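Local coordinates for probable zinc protease PqqL (Escherichia coli, PDB 6OFS), which is probably a zinc-dependent metalloendopeptidase of the M16 family, acting in the periplasm to cleave polypeptides, at residues A[768-773]-A[807-812]. Numbering follows the deposited sequence.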
loop_
_atom_site.group_PDB
_atom_site.type_symbol
_atom_site.label_atom_id
_atom_site.label_comp_id
_atom_site.label_asym_id
_atom_site.label_seq_id
_atom_site.Cartn_x
_atom_site.Cartn_y
_atom_site.Cartn_z
ATOM N N VAL A 768 -31.089 -43.416 -17.041
ATOM C CA VAL A 768 -32.271 -44.274 -17.227
ATOM C C VAL A 768 -32.324 -45.441 -16.208
ATOM O O VAL A 768 -33.408 -45.757 -15.708
ATOM C CB VAL A 768 -32.474 -44.775 -18.703
ATOM C CG1 VAL A 768 -32.599 -43.607 -19.680
ATOM C CG2 VAL A 768 -31.377 -45.734 -19.158
ATOM N N ASN A 769 -31.160 -46.053 -15.896
ATOM C CA ASN A 769 -31.051 -47.211 -15.011
ATOM C C ASN A 769 -30.877 -46.915 -13.523
ATOM O O ASN A 769 -31.268 -47.753 -12.706
ATOM C CB ASN A 769 -29.919 -48.123 -15.473
ATOM C CG ASN A 769 -30.334 -49.142 -16.489
ATOM O OD1 ASN A 769 -31.035 -50.112 -16.174
ATOM N ND2 ASN A 769 -29.909 -48.945 -17.729
ATOM N N ILE A 770 -30.242 -45.787 -13.157
ATOM C CA ILE A 770 -29.973 -45.505 -11.740
ATOM C C ILE A 770 -30.952 -44.479 -11.167
ATOM O O ILE A 770 -31.417 -44.656 -10.039
ATOM C CB ILE A 770 -28.466 -45.126 -11.509
ATOM C CG1 ILE A 770 -27.482 -46.149 -12.166
ATOM C CG2 ILE A 770 -28.115 -44.882 -10.045
ATOM C CD1 ILE A 770 -27.634 -47.654 -11.768
ATOM N N ARG A 771 -31.276 -43.426 -11.932
ATOM C CA ARG A 771 -32.180 -42.380 -11.464
ATOM C C ARG A 771 -33.652 -42.684 -11.764
ATOM O O ARG A 771 -34.460 -42.726 -10.832
ATOM C CB ARG A 771 -31.757 -41.003 -12.000
ATOM C CG ARG A 771 -32.575 -39.852 -11.445
ATOM C CD ARG A 771 -32.603 -38.708 -12.425
ATOM N NE ARG A 771 -31.826 -37.577 -11.927
ATOM C CZ ARG A 771 -32.315 -36.356 -11.731
ATOM N NH1 ARG A 771 -31.535 -35.389 -11.265
ATOM N NH2 ARG A 771 -33.589 -36.091 -12.002
ATOM N N GLU A 772 -33.995 -42.894 -13.051
ATOM C CA GLU A 772 -35.367 -43.148 -13.506
ATOM C C GLU A 772 -35.968 -44.468 -12.981
ATOM O O GLU A 772 -37.194 -44.573 -12.895
ATOM C CB GLU A 772 -35.493 -43.049 -15.040
ATOM C CG GLU A 772 -34.822 -41.842 -15.705
ATOM C CD GLU A 772 -35.042 -40.424 -15.192
ATOM O OE1 GLU A 772 -36.035 -40.169 -14.471
ATOM O OE2 GLU A 772 -34.213 -39.552 -15.541
ATOM N N GLN A 773 -35.121 -45.456 -12.617
ATOM C CA GLN A 773 -35.567 -46.729 -12.041
ATOM C C GLN A 773 -36.131 -46.455 -10.643
ATOM O O GLN A 773 -35.491 -45.746 -9.859
ATOM C CB GLN A 773 -34.405 -47.728 -11.947
ATOM C CG GLN A 773 -34.527 -48.923 -12.897
ATOM C CD GLN A 773 -33.445 -49.969 -12.691
ATOM O OE1 GLN A 773 -32.740 -50.366 -13.632
ATOM N NE2 GLN A 773 -33.280 -50.442 -11.457
ATOM N N ASP A 807 -25.273 -49.499 -1.529
ATOM C CA ASP A 807 -24.525 -50.664 -2.003
ATOM C C ASP A 807 -25.127 -51.277 -3.264
ATOM O O ASP A 807 -24.383 -51.633 -4.178
ATOM C CB ASP A 807 -24.380 -51.714 -0.896
ATOM C CG ASP A 807 -23.031 -52.407 -0.902
ATOM O OD1 ASP A 807 -22.846 -53.346 -1.717
ATOM O OD2 ASP A 807 -22.157 -52.013 -0.092
ATOM N N GLU A 808 -26.467 -51.380 -3.321
ATOM C CA GLU A 808 -27.213 -51.953 -4.451
ATOM C C GLU A 808 -27.058 -51.117 -5.718
ATOM O O GLU A 808 -26.862 -51.685 -6.792
ATOM C CB GLU A 808 -28.717 -52.093 -4.128
ATOM C CG GLU A 808 -29.053 -52.696 -2.767
ATOM C CD GLU A 808 -30.434 -52.372 -2.218
ATOM O OE1 GLU A 808 -31.403 -52.311 -3.010
ATOM O OE2 GLU A 808 -30.551 -52.194 -0.983
ATOM N N LEU A 809 -27.173 -49.779 -5.601
ATOM C CA LEU A 809 -27.072 -48.868 -6.740
ATOM C C LEU A 809 -25.660 -48.763 -7.306
ATOM O O LEU A 809 -25.514 -48.593 -8.517
ATOM C CB LEU A 809 -27.657 -47.487 -6.428
ATOM C CG LEU A 809 -29.186 -47.407 -6.364
ATOM C CD1 LEU A 809 -29.633 -46.231 -5.516
ATOM C CD2 LEU A 809 -29.802 -47.295 -7.749
ATOM N N LEU A 810 -24.623 -48.885 -6.455
ATOM C CA LEU A 810 -23.238 -48.886 -6.936
ATOM C C LEU A 810 -22.973 -50.155 -7.771
ATOM O O LEU A 810 -22.329 -50.073 -8.816
ATOM C CB LEU A 810 -22.242 -48.787 -5.775
ATOM C CG LEU A 810 -20.743 -48.841 -6.132
ATOM C CD1 LEU A 810 -20.351 -47.777 -7.178
ATOM C CD2 LEU A 810 -19.908 -48.651 -4.901
ATOM N N THR A 811 -23.496 -51.306 -7.309
ATOM C CA THR A 811 -23.399 -52.603 -7.977
ATOM C C THR A 811 -24.078 -52.521 -9.362
ATOM O O THR A 811 -23.500 -52.962 -10.364
ATOM C CB THR A 811 -24.008 -53.703 -7.071
ATOM O OG1 THR A 811 -23.307 -53.736 -5.820
ATOM C CG2 THR A 811 -24.004 -55.090 -7.734
ATOM N N LEU A 812 -25.288 -51.938 -9.405
ATOM C CA LEU A 812 -26.032 -51.769 -10.640
ATOM C C LEU A 812 -25.360 -50.758 -11.583
ATOM O O LEU A 812 -25.407 -50.956 -12.795
ATOM C CB LEU A 812 -27.514 -51.419 -10.368
ATOM C CG LEU A 812 -28.459 -51.409 -11.615
ATOM C CD1 LEU A 812 -28.606 -52.794 -12.254
ATOM C CD2 LEU A 812 -29.809 -50.839 -11.276
#
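Ile770 reaches across to both Leu809 and Leu812, putting a different branch on each. Its CG2 methyl lies 3.7 Å from CD2 of Leu809, while CD1, at the end of the other branch, rests 3.8 Å from CG of Leu812 and also nears that residue's CB and backbone carbonyl carbon. With chi1 at -50°, CG2 stands anti to the backbone N and CG1 beside it, which aims the two branches at different leucines. Ile770 runs alongside each leucine, the paired side chains pointing contrary ways and meeting flank to flank. These residues join the last turns of helix 749-771 to the start of helix 806-823, which are linked in sequence by the antiparallel strands 779-787 and 792-801 of a mixed five-stranded sheet, in an M16 inactive domain and away from the zinc site. Leu809 also packs on Phe799 and Cys801 of that sheet, and Ile770 touches Ala813, the residue after Leu812. Leu812 turns CG anti to its own N (chi1 -172°), which carries CD2 to within 3.7 Å of the carbonyl O of Asn769. The end of the exposed Gln773 side chain also comes up to CD2 of Leu812.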